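Local atomic coordinates of vascular protein tyrosine phosphatase 1 (Rattus norvegicus, PDB entry 3I36), a protein that probably removes phosphate from phosphotyrosine residues of other proteins, the reaction being carried out by the tyrosine phosphatase catalytic domain contained in this chain. Residues 130-135 / 198-203; 225-230 / 238-243; 123-128 / 153-158; 112-117 / 252-257. One frame throughout, in Å; residues are numbered along the deposited sequence.

How the interactions relate
All four interactions pack helices and a loop around the mixed central sheet of the catalytic domain. Interactions 1 and 3 share helix 125-134 on one side of the sheet, their centres about 13 Å apart. On the other side, interactions 2 and 4 (centres about 9 Å apart) place helices 218-231 and 249-267 against the adjacent strands 240-243 and 114-117. Those strands are joined by the bond from Val242 N to Ile115 O, 2.8 Å. Strand 240-243 leads into the likely nucleophile Cys244. Interaction 3 reaches this site through Tyr157 OH, 2.6 Å from His243 NE2; in interaction 4 the Ala116 side chain lies about 5 Å from Gly247, a probable substrate-binding residue.

Interaction 1: 130-135 / 198-203; sequences RMVWEK and HPLRQF
Val132 and Leu200 meet tip to tip between helix 125-134 and strand 196-205: Val132 CG1 lies 3.4 Å from Leu200 CD1, tighter than normal methyl contact. Beside this apolar pair, the Trp133 indole approaches the imidazole of His198, with Trp133 CZ3 3.6 Å from His198 CD2. The two planes are nearly parallel, 15° apart, but the rings are displaced so far, with 5.2 Å between the centroids of the six-membered Trp133 ring and the His198 ring, that they scarcely overlap. A water completes the first shell. It donates to Val132 O at 2.7 Å, in the last turn of the helix, and is hydrogen-bonded to His198 NE2 at 2.5 Å.

The next shell fixes the imidazole. Its CG sits between the backbone N and the carbonyl carbon (chi1 66°), which turns the ring forward along its own strand, toward the carbonyl of the next residue, and His198 ND1 donates to Pro199 O at 2.6 Å from above the carbonyl plane. Tyr138 stacks on the same ring. Ile140 of strand 139-142 touches both Val132 and Leu200, while Val189 of strand 182-191 touches Trp133 and Leu200. An alanine in place of His198 would probably leave the water without its hold on the strand and open a gap beside Trp133.

Far from the catalytic site, this is packing of helix against sheet, in which hydrocarbon closes the inner part and a histidine, gripped at both ring nitrogens, links the partly exposed margin to a helix carbonyl through one water.

Interaction 2: 225-230 / 238-243; sequences YLVRDY and SPILVH
Val227 and Arg228 meet Ile240 inside a beta-alpha-beta crossover of the phosphatase fold: helix 218-231 links strand 196-205 to strand 240-243, which runs parallel to it with strand 139-142 between them. The backbones stay well separated, Val227 CA lying 8.9 Å from Ile240 CA, and the gap is bridged by side chains alone. Ile240 points toward the helix and makes both contacts through its terminal methyl CD1. On one side this methyl approaches Val227 CG1, a loose apolar contact at 4.4 Å. Val227 is further packed by Phe203, Val141 and Phe254, so the helix rests on several strands and on helix 249-267 at once.

Arg228 begins by pointing away from the strand. Its chain then bends at CB-CG (chi2 -58°) and returns, bringing the flat guanidinium across the end of Ile240. The charge is met elsewhere: Arg228 NH2 forms a salt bridge with Asp258 of helix 249-267, and Phe114 and Tyr262 touch the side chain. Tied to the acid in this way, the group is likely to be held in orientation while its flat face serves as packing surface. Ile240 CD1 sits over that face, 3.4 Å above the plane and offset to the rim, closest to NH2 of Arg228 at 3.5 Å and slightly farther from Arg228 CZ at 3.7 Å.

Interaction 3: 123-128 / 153-158; sequences NTLKDF and KCEEYW
Two first torsions bring Phe128 and Tyr157 together. Phe128 holds CG anti to the backbone N (chi1 -179°), sending its ring out from the first turn of helix 125-134; Tyr157, with CG between the backbone N and the carbonyl carbon (chi1 54°), turns its ring toward it. The planes are inclined at 45° with centroids 4.4 Å apart, an oblique meeting. Phe128 CE2 comes within 3.4 Å of Tyr157 CD1, and Phe128 CZ lies over the tyrosine face toward its rim. The opposite face of Tyr157 is taken by Trp158, whose CE3 stands 3.5 Å above the centre of the ring, while Cys154 SG lies at the edge in its plane.

One turn earlier on the helix, Leu125 CD2 rests against two loop residues, 3.5 Å from Tyr157 CB and 3.7 Å from Glu155 CB. The loop backbone is tied to the same helix by Trp129 NE1, which bonds to Tyr157 O. Pro120 touches both rings, and Ile140 of the sheet packs against them as well.

With both faces gripped by carbon, the ring of Tyr157 has little freedom to turn, and its hydroxyl is delivered to polar partners: His243 NE2 and the side-chain amide of Gln202. His243 immediately precedes Cys244, the probable phosphocysteine nucleophile, whose side chain is about 10 Å from that of Tyr157. The apolar clamp thus probably positions the tyrosine that bonds to the histidine preceding the nucleophile in the phosphatase signature motif.

Interaction 4: 112-117 / 252-257; sequences KDFIAT and GTFIAI
Phe114 lays one face of its ring against Ile255, and the principal interaction is a CH-pi contact: Ile255 CG1 stands 3.9 Å from the centroid of the Phe114 ring, 18° off the ring normal. The isoleucine spreads over this face with all its outer carbons. Ile255 CG2 covers one side, 3.7 Å from Phe114 CD1, while Ile255 CD1 reaches back over the root of the ring, 3.8 Å from Phe114 CB. The Ile255 chain is extended about CB-CG1 (chi2 176°), which carries this last methyl toward the strand; the two side chains lie alongside one another, running opposite ways.

The remaining contacts are looser and also apolar. Ile255 CD1 goes on to meet Ala116 CB at 4.2 Å. Phe114 CE2 approaches the edge of the Phe254 ring, near its plane, at 4.3 Å from Phe254 CE2. Replacing Phe114 with an alanine would probably leave Ile255 without the aromatic face it rests on and open a gap between strand and helix.

Strand 114-117 and helix 249-267 run nearly antiparallel, at 164° with axes 10.1 Å apart. The helix starts within the probable substrate-binding loop, so this packing probably seats the helix close to that loop, the Ala116 side chain being about 5 Å from Gly247. Ile240 and Val242 of strand 240-243 touch Phe114, Arg228 and Val227 of helix 218-231 touch Phe114 and Phe254 respectively, and Leu296 of helix 290-305 packs on Ala256 and Ile257.

Interaction 1: 130-135 / 198-203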
# COMPACT_ATOMS: atom_id res chain seq x y z
N ARG A 130 -0.61 -7.94 -14.93
CA ARG A 130 -1.61 -8.99 -14.97
C ARG A 130 -2.46 -8.90 -13.70
O ARG A 130 -3.67 -9.07 -13.74
CB ARG A 130 -0.97 -10.37 -15.12
CG ARG A 130 -1.96 -11.46 -15.48
CD ARG A 130 -1.27 -12.65 -16.13
NE ARG A 130 -0.11 -13.08 -15.38
CZ ARG A 130 -0.08 -14.15 -14.59
NH1 ARG A 130 1.03 -14.46 -13.94
NH2 ARG A 130 -1.16 -14.91 -14.46
N MET A 131 -1.82 -8.58 -12.59
CA MET A 131 -2.54 -8.42 -11.34
C MET A 131 -3.44 -7.20 -11.44
O MET A 131 -4.61 -7.23 -11.07
CB MET A 131 -1.58 -8.21 -10.19
CG MET A 131 -2.31 -7.90 -8.90
SD MET A 131 -1.23 -7.98 -7.47
CE MET A 131 -0.21 -6.53 -7.69
N VAL A 132 -2.86 -6.12 -11.94
CA VAL A 132 -3.62 -4.90 -12.13
C VAL A 132 -4.86 -5.21 -12.94
O VAL A 132 -5.96 -4.81 -12.59
CB VAL A 132 -2.80 -3.82 -12.87
CG1 VAL A 132 -3.74 -2.75 -13.46
CG2 VAL A 132 -1.81 -3.19 -11.91
N TRP A 133 -4.68 -5.96 -14.03
CA TRP A 133 -5.80 -6.26 -14.90
C TRP A 133 -6.79 -7.21 -14.24
O TRP A 133 -7.98 -6.93 -14.12
CB TRP A 133 -5.36 -6.87 -16.22
CG TRP A 133 -6.57 -7.14 -17.02
CD1 TRP A 133 -7.21 -8.34 -17.20
CD2 TRP A 133 -7.38 -6.15 -17.66
NE1 TRP A 133 -8.34 -8.16 -17.96
CE2 TRP A 133 -8.47 -6.82 -18.25
CE3 TRP A 133 -7.27 -4.76 -17.81
CZ2 TRP A 133 -9.45 -6.15 -18.98
CZ3 TRP A 133 -8.25 -4.09 -18.54
CH2 TRP A 133 -9.33 -4.79 -19.12
N GLU A 134 -6.28 -8.35 -13.81
CA GLU A 134 -7.16 -9.41 -13.32
C GLU A 134 -7.87 -9.03 -12.05
O GLU A 134 -8.94 -9.53 -11.76
CB GLU A 134 -6.37 -10.69 -13.11
CG GLU A 134 -5.85 -11.25 -14.42
CD GLU A 134 -5.05 -12.51 -14.23
OE1 GLU A 134 -4.93 -12.97 -13.07
OE2 GLU A 134 -4.54 -13.02 -15.24
N LYS A 135 -7.25 -8.16 -11.26
CA LYS A 135 -7.83 -7.84 -9.97
C LYS A 135 -8.58 -6.52 -9.99
O LYS A 135 -8.96 -6.02 -8.94
CB LYS A 135 -6.77 -7.87 -8.87
CG LYS A 135 -6.05 -9.20 -8.79
CD LYS A 135 -7.03 -10.38 -8.76
CE LYS A 135 -6.27 -11.71 -8.59
NZ LYS A 135 -7.12 -12.91 -8.82
N HIS A 198 -9.91 -0.16 -19.40
CA HIS A 198 -10.44 0.81 -18.47
C HIS A 198 -9.31 1.70 -18.01
O HIS A 198 -8.14 1.42 -18.30
CB HIS A 198 -11.14 0.13 -17.28
CG HIS A 198 -10.21 -0.65 -16.40
ND1 HIS A 198 -9.34 -0.04 -15.53
CD2 HIS A 198 -10.04 -1.98 -16.24
CE1 HIS A 198 -8.66 -0.96 -14.87
NE2 HIS A 198 -9.07 -2.15 -15.29
N PRO A 199 -9.65 2.79 -17.33
CA PRO A 199 -8.64 3.74 -16.88
C PRO A 199 -7.92 3.19 -15.68
O PRO A 199 -8.39 2.31 -14.96
CB PRO A 199 -9.47 4.96 -16.45
CG PRO A 199 -10.83 4.74 -17.01
CD PRO A 199 -11.01 3.26 -17.02
N LEU A 200 -6.74 3.74 -15.46
CA LEU A 200 -6.05 3.51 -14.22
C LEU A 200 -5.37 4.81 -13.93
O LEU A 200 -4.83 5.45 -14.82
CB LEU A 200 -5.03 2.37 -14.36
CG LEU A 200 -4.26 2.12 -13.07
CD1 LEU A 200 -4.01 0.63 -12.83
CD2 LEU A 200 -2.95 2.90 -13.06
N ARG A 201 -5.46 5.23 -12.68
CA ARG A 201 -4.73 6.39 -12.25
C ARG A 201 -3.70 5.93 -11.25
O ARG A 201 -3.98 5.14 -10.35
CB ARG A 201 -5.67 7.41 -11.58
CG ARG A 201 -4.92 8.57 -10.94
CD ARG A 201 -5.82 9.76 -10.76
NE ARG A 201 -6.40 10.17 -12.03
CZ ARG A 201 -7.38 11.06 -12.14
NH1 ARG A 201 -7.89 11.61 -11.04
NH2 ARG A 201 -7.85 11.38 -13.34
N GLN A 202 -2.49 6.45 -11.40
CA GLN A 202 -1.41 6.11 -10.54
C GLN A 202 -1.06 7.35 -9.76
O GLN A 202 -0.75 8.40 -10.33
CB GLN A 202 -0.19 5.71 -11.36
CG GLN A 202 1.01 5.36 -10.51
CD GLN A 202 2.29 5.48 -11.33
OE1 GLN A 202 2.40 6.36 -12.18
NE2 GLN A 202 3.24 4.59 -11.08
N PHE A 203 -1.14 7.23 -8.45
CA PHE A 203 -0.80 8.32 -7.55
C PHE A 203 0.60 8.06 -7.08
O PHE A 203 0.85 7.16 -6.28
CB PHE A 203 -1.77 8.34 -6.38
CG PHE A 203 -3.20 8.53 -6.81
CD1 PHE A 203 -3.76 9.80 -6.84
CD2 PHE A 203 -3.95 7.46 -7.24
CE1 PHE A 203 -5.07 9.98 -7.25
CE2 PHE A 203 -5.25 7.63 -7.65
CZ PHE A 203 -5.82 8.89 -7.65
O HOH W 1 -8.16 -4.08 -14.03

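Interaction 2: 225-230 / 238-243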
# COMPACT_ATOMS: atom_id res chain seq x y z
N TYR A 225 -6.42 11.83 0.45
CA TYR A 225 -7.69 12.40 0.04
C TYR A 225 -7.83 12.42 -1.48
O TYR A 225 -8.90 12.16 -2.01
CB TYR A 225 -7.92 13.79 0.64
CG TYR A 225 -8.38 13.74 2.08
CD1 TYR A 225 -9.64 13.25 2.41
CD2 TYR A 225 -7.56 14.17 3.10
CE1 TYR A 225 -10.06 13.19 3.72
CE2 TYR A 225 -7.97 14.12 4.42
CZ TYR A 225 -9.22 13.63 4.72
OH TYR A 225 -9.62 13.58 6.03
N LEU A 226 -6.74 12.72 -2.19
CA LEU A 226 -6.79 12.71 -3.65
C LEU A 226 -7.13 11.32 -4.18
O LEU A 226 -7.98 11.16 -5.05
CB LEU A 226 -5.46 13.19 -4.24
CG LEU A 226 -5.13 14.67 -4.05
CD1 LEU A 226 -3.85 15.03 -4.78
CD2 LEU A 226 -6.30 15.55 -4.52
N VAL A 227 -6.45 10.32 -3.62
CA VAL A 227 -6.71 8.95 -4.02
C VAL A 227 -8.18 8.63 -3.78
O VAL A 227 -8.86 8.08 -4.64
CB VAL A 227 -5.84 7.97 -3.21
CG1 VAL A 227 -6.19 6.52 -3.55
CG2 VAL A 227 -4.37 8.24 -3.47
N ARG A 228 -8.65 8.98 -2.60
CA ARG A 228 -10.03 8.70 -2.22
C ARG A 228 -11.03 9.43 -3.12
O ARG A 228 -12.08 8.89 -3.49
CB ARG A 228 -10.24 9.04 -0.75
CG ARG A 228 -9.79 7.90 0.17
CD ARG A 228 -10.57 6.68 -0.22
NE ARG A 228 -10.09 5.44 0.38
CZ ARG A 228 -10.47 4.24 -0.03
NH1 ARG A 228 -11.33 4.15 -1.04
NH2 ARG A 228 -10.00 3.14 0.54
N ASP A 229 -10.70 10.66 -3.47
CA ASP A 229 -11.56 11.43 -4.35
C ASP A 229 -11.76 10.67 -5.65
O ASP A 229 -12.88 10.53 -6.15
CB ASP A 229 -10.94 12.79 -4.62
CG ASP A 229 -11.89 13.71 -5.36
OD1 ASP A 229 -12.90 14.13 -4.76
OD2 ASP A 229 -11.64 13.98 -6.55
N TYR A 230 -10.66 10.18 -6.20
CA TYR A 230 -10.72 9.39 -7.41
C TYR A 230 -11.47 8.08 -7.20
O TYR A 230 -12.29 7.70 -8.03
CB TYR A 230 -9.31 9.10 -7.92
CG TYR A 230 -9.25 8.20 -9.12
CD1 TYR A 230 -9.55 8.67 -10.39
CD2 TYR A 230 -8.84 6.87 -8.99
CE1 TYR A 230 -9.47 7.83 -11.50
CE2 TYR A 230 -8.76 6.03 -10.08
CZ TYR A 230 -9.08 6.52 -11.33
OH TYR A 230 -8.99 5.67 -12.42
N SER A 238 -12.91 -2.87 -6.50
CA SER A 238 -11.70 -2.48 -7.19
C SER A 238 -10.67 -2.13 -6.13
O SER A 238 -10.72 -1.06 -5.54
CB SER A 238 -11.95 -1.28 -8.11
OG SER A 238 -10.72 -0.77 -8.61
N PRO A 239 -9.73 -3.05 -5.88
CA PRO A 239 -8.73 -2.88 -4.83
C PRO A 239 -7.80 -1.75 -5.23
O PRO A 239 -7.47 -1.61 -6.42
CB PRO A 239 -7.94 -4.20 -4.86
CG PRO A 239 -8.71 -5.12 -5.69
CD PRO A 239 -9.54 -4.30 -6.63
N ILE A 240 -7.39 -0.95 -4.25
CA ILE A 240 -6.37 0.04 -4.53
C ILE A 240 -5.05 -0.69 -4.41
O ILE A 240 -4.77 -1.33 -3.39
CB ILE A 240 -6.39 1.20 -3.51
CG1 ILE A 240 -7.78 1.88 -3.53
CG2 ILE A 240 -5.28 2.21 -3.82
CD1 ILE A 240 -8.00 2.74 -2.33
N LEU A 241 -4.25 -0.62 -5.45
CA LEU A 241 -2.97 -1.30 -5.43
C LEU A 241 -1.99 -0.30 -4.84
O LEU A 241 -1.81 0.79 -5.37
CB LEU A 241 -2.55 -1.71 -6.83
CG LEU A 241 -1.28 -2.54 -6.99
CD1 LEU A 241 -1.18 -2.95 -8.44
CD2 LEU A 241 -0.03 -1.77 -6.61
N VAL A 242 -1.39 -0.67 -3.72
CA VAL A 242 -0.48 0.24 -3.04
C VAL A 242 0.85 -0.44 -2.97
O VAL A 242 0.93 -1.61 -2.66
CB VAL A 242 -0.95 0.56 -1.62
CG1 VAL A 242 -0.02 1.61 -0.97
CG2 VAL A 242 -2.37 1.07 -1.65
N HIS A 243 1.91 0.29 -3.31
CA HIS A 243 3.24 -0.30 -3.21
C HIS A 243 4.25 0.79 -2.94
O HIS A 243 4.02 1.96 -3.25
CB HIS A 243 3.61 -1.04 -4.49
CG HIS A 243 3.95 -0.12 -5.63
ND1 HIS A 243 5.23 0.34 -5.84
CD2 HIS A 243 3.18 0.42 -6.59
CE1 HIS A 243 5.23 1.13 -6.91
NE2 HIS A 243 4.00 1.20 -7.38

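Interaction 3: 123-128 / 153-158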
# COMPACT_ATOMS: atom_id res chain seq x y z
N ASN A 123 11.55 -8.74 -13.92
CA ASN A 123 10.94 -10.02 -14.28
C ASN A 123 9.52 -10.20 -13.76
O ASN A 123 8.89 -11.23 -14.00
CB ASN A 123 11.80 -11.19 -13.77
CG ASN A 123 11.95 -11.19 -12.26
OD1 ASN A 123 12.21 -10.15 -11.67
ND2 ASN A 123 11.80 -12.35 -11.65
N THR A 124 8.99 -9.20 -13.06
CA THR A 124 7.60 -9.35 -12.60
C THR A 124 6.72 -8.26 -13.15
O THR A 124 5.60 -8.09 -12.69
CB THR A 124 7.46 -9.35 -11.05
OG1 THR A 124 7.80 -8.06 -10.53
CG2 THR A 124 8.37 -10.41 -10.44
N LEU A 125 7.21 -7.51 -14.13
CA LEU A 125 6.42 -6.44 -14.70
C LEU A 125 5.14 -6.99 -15.30
O LEU A 125 4.05 -6.44 -15.10
CB LEU A 125 7.21 -5.66 -15.74
CG LEU A 125 8.41 -4.85 -15.25
CD1 LEU A 125 8.95 -4.02 -16.40
CD2 LEU A 125 8.04 -3.98 -14.05
N LYS A 126 5.26 -8.07 -16.05
CA LYS A 126 4.08 -8.67 -16.69
C LYS A 126 3.11 -9.13 -15.61
O LYS A 126 1.90 -8.90 -15.69
CB LYS A 126 4.47 -9.82 -17.60
CG LYS A 126 5.30 -9.40 -18.79
CD LYS A 126 5.47 -10.57 -19.75
CE LYS A 126 6.55 -10.26 -20.78
NZ LYS A 126 6.90 -11.47 -21.58
N ASP A 127 3.67 -9.77 -14.59
CA ASP A 127 2.86 -10.23 -13.47
C ASP A 127 2.15 -9.05 -12.82
O ASP A 127 0.97 -9.14 -12.47
CB ASP A 127 3.77 -10.86 -12.43
CG ASP A 127 4.33 -12.19 -12.88
OD1 ASP A 127 3.84 -12.74 -13.91
OD2 ASP A 127 5.24 -12.68 -12.21
N PHE A 128 2.88 -7.96 -12.64
CA PHE A 128 2.32 -6.78 -12.01
C PHE A 128 1.10 -6.30 -12.77
O PHE A 128 0.03 -6.09 -12.19
CB PHE A 128 3.37 -5.68 -11.96
CG PHE A 128 2.90 -4.43 -11.31
CD1 PHE A 128 3.01 -4.26 -9.94
CD2 PHE A 128 2.35 -3.41 -12.07
CE1 PHE A 128 2.59 -3.08 -9.34
CE2 PHE A 128 1.92 -2.24 -11.48
CZ PHE A 128 2.03 -2.07 -10.11
N LYS A 153 14.52 0.87 -6.06
CA LYS A 153 13.49 0.46 -5.14
C LYS A 153 12.32 -0.13 -5.90
O LYS A 153 11.52 -0.87 -5.35
CB LYS A 153 13.04 1.64 -4.29
CG LYS A 153 14.11 2.11 -3.30
CD LYS A 153 14.40 1.02 -2.28
CE LYS A 153 15.07 1.55 -1.05
NZ LYS A 153 15.27 0.50 -0.02
N CYS A 154 12.22 0.21 -7.18
CA CYS A 154 11.04 -0.16 -7.96
C CYS A 154 11.32 0.07 -9.43
O CYS A 154 11.93 1.07 -9.79
CB CYS A 154 9.83 0.68 -7.52
SG CYS A 154 8.28 0.21 -8.35
N GLU A 155 10.91 -0.86 -10.28
CA GLU A 155 11.03 -0.64 -11.71
C GLU A 155 10.09 0.47 -12.13
O GLU A 155 9.05 0.66 -11.53
CB GLU A 155 10.74 -1.91 -12.51
CG GLU A 155 11.82 -2.95 -12.34
CD GLU A 155 13.18 -2.39 -12.71
OE1 GLU A 155 13.34 -1.97 -13.87
OE2 GLU A 155 14.07 -2.35 -11.83
N GLU A 156 10.46 1.21 -13.17
CA GLU A 156 9.52 2.14 -13.75
C GLU A 156 8.61 1.30 -14.62
O GLU A 156 8.88 1.06 -15.80
CB GLU A 156 10.23 3.20 -14.58
CG GLU A 156 9.26 4.15 -15.26
CD GLU A 156 9.92 5.45 -15.65
OE1 GLU A 156 9.26 6.27 -16.31
OE2 GLU A 156 11.09 5.65 -15.29
N TYR A 157 7.54 0.81 -14.00
CA TYR A 157 6.74 -0.24 -14.60
C TYR A 157 5.65 0.32 -15.47
O TYR A 157 4.86 -0.43 -16.04
CB TYR A 157 6.10 -1.09 -13.51
CG TYR A 157 5.31 -0.28 -12.53
CD1 TYR A 157 4.01 0.13 -12.81
CD2 TYR A 157 5.88 0.11 -11.32
CE1 TYR A 157 3.29 0.90 -11.89
CE2 TYR A 157 5.18 0.86 -10.40
CZ TYR A 157 3.88 1.25 -10.69
OH TYR A 157 3.20 2.00 -9.77
N TRP A 158 5.58 1.64 -15.55
CA TRP A 158 4.51 2.28 -16.29
C TRP A 158 5.06 2.95 -17.54
O TRP A 158 6.22 3.38 -17.56
CB TRP A 158 3.81 3.31 -15.41
CG TRP A 158 4.69 4.44 -15.00
CD1 TRP A 158 4.83 5.64 -15.63
CD2 TRP A 158 5.55 4.49 -13.85
NE1 TRP A 158 5.72 6.43 -14.94
CE2 TRP A 158 6.19 5.74 -13.85
CE3 TRP A 158 5.85 3.58 -12.83
CZ2 TRP A 158 7.10 6.12 -12.87
CZ3 TRP A 158 6.75 3.95 -11.85
CH2 TRP A 158 7.37 5.21 -11.88

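Interaction 4: 112-117 / 252-257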
# COMPACT_ATOMS: atom_id res chain seq x y z
N LYS A 112 -10.88 -6.68 0.82
CA LYS A 112 -10.04 -6.55 -0.37
C LYS A 112 -9.96 -5.12 -0.88
O LYS A 112 -9.76 -4.89 -2.08
CB LYS A 112 -10.55 -7.47 -1.47
CG LYS A 112 -10.44 -8.96 -1.16
CD LYS A 112 -10.81 -9.78 -2.39
CE LYS A 112 -10.41 -11.24 -2.24
NZ LYS A 112 -10.79 -12.02 -3.44
N ASP A 113 -10.07 -4.16 0.03
CA ASP A 113 -10.00 -2.75 -0.37
C ASP A 113 -8.67 -2.42 -0.99
O ASP A 113 -8.56 -1.51 -1.80
CB ASP A 113 -10.22 -1.85 0.83
CG ASP A 113 -11.65 -1.85 1.28
OD1 ASP A 113 -11.91 -1.34 2.38
OD2 ASP A 113 -12.51 -2.38 0.53
N PHE A 114 -7.64 -3.15 -0.57
CA PHE A 114 -6.30 -2.85 -1.03
C PHE A 114 -5.61 -4.10 -1.48
O PHE A 114 -5.91 -5.19 -1.04
CB PHE A 114 -5.45 -2.27 0.11
CG PHE A 114 -5.91 -0.94 0.59
CD1 PHE A 114 -6.76 -0.84 1.67
CD2 PHE A 114 -5.49 0.22 -0.05
CE1 PHE A 114 -7.18 0.40 2.12
CE2 PHE A 114 -5.91 1.46 0.40
CZ PHE A 114 -6.75 1.54 1.49
N ILE A 115 -4.64 -3.92 -2.36
CA ILE A 115 -3.61 -4.92 -2.55
C ILE A 115 -2.32 -4.23 -2.20
O ILE A 115 -2.00 -3.17 -2.75
CB ILE A 115 -3.55 -5.38 -3.99
CG1 ILE A 115 -4.79 -6.20 -4.31
CG2 ILE A 115 -2.26 -6.19 -4.21
CD1 ILE A 115 -4.95 -6.48 -5.78
N ALA A 116 -1.60 -4.80 -1.25
CA ALA A 116 -0.27 -4.30 -0.96
C ALA A 116 0.70 -5.18 -1.73
O ALA A 116 0.65 -6.40 -1.65
CB ALA A 116 0.03 -4.36 0.54
N THR A 117 1.58 -4.55 -2.48
CA THR A 117 2.51 -5.32 -3.26
C THR A 117 3.86 -4.62 -3.28
O THR A 117 3.95 -3.45 -2.93
CB THR A 117 1.98 -5.53 -4.69
OG1 THR A 117 2.80 -6.48 -5.37
CG2 THR A 117 1.97 -4.21 -5.47
N GLY A 252 2.04 0.13 4.15
CA GLY A 252 1.21 -0.16 5.31
C GLY A 252 0.80 1.12 5.99
O GLY A 252 -0.31 1.24 6.48
N THR A 253 1.71 2.07 6.03
CA THR A 253 1.42 3.36 6.64
C THR A 253 0.29 4.04 5.89
O THR A 253 -0.68 4.51 6.49
CB THR A 253 2.68 4.24 6.68
OG1 THR A 253 3.69 3.55 7.42
CG2 THR A 253 2.40 5.57 7.36
N PHE A 254 0.39 4.07 4.57
CA PHE A 254 -0.64 4.70 3.78
C PHE A 254 -1.99 4.00 3.99
O PHE A 254 -3.03 4.64 4.19
CB PHE A 254 -0.27 4.65 2.31
CG PHE A 254 -1.35 5.17 1.42
CD1 PHE A 254 -1.44 6.53 1.16
CD2 PHE A 254 -2.30 4.32 0.90
CE1 PHE A 254 -2.43 7.03 0.36
CE2 PHE A 254 -3.31 4.82 0.10
CZ PHE A 254 -3.37 6.18 -0.17
N ILE A 255 -1.97 2.68 3.93
CA ILE A 255 -3.22 1.95 4.08
C ILE A 255 -3.82 2.21 5.46
O ILE A 255 -5.03 2.46 5.61
CB ILE A 255 -3.02 0.45 3.88
CG1 ILE A 255 -2.73 0.17 2.40
CG2 ILE A 255 -4.28 -0.31 4.35
CD1 ILE A 255 -2.42 -1.28 2.14
N ALA A 256 -2.96 2.19 6.47
CA ALA A 256 -3.44 2.43 7.83
C ALA A 256 -4.03 3.82 7.95
O ALA A 256 -5.07 4.02 8.56
CB ALA A 256 -2.31 2.24 8.85
N ILE A 257 -3.37 4.81 7.35
CA ILE A 257 -3.87 6.17 7.44
C ILE A 257 -5.25 6.24 6.81
O ILE A 257 -6.17 6.88 7.32
CB ILE A 257 -2.96 7.12 6.65
CG1 ILE A 257 -1.65 7.35 7.40
CG2 ILE A 257 -3.67 8.44 6.39
CD1 ILE A 257 -0.61 8.07 6.56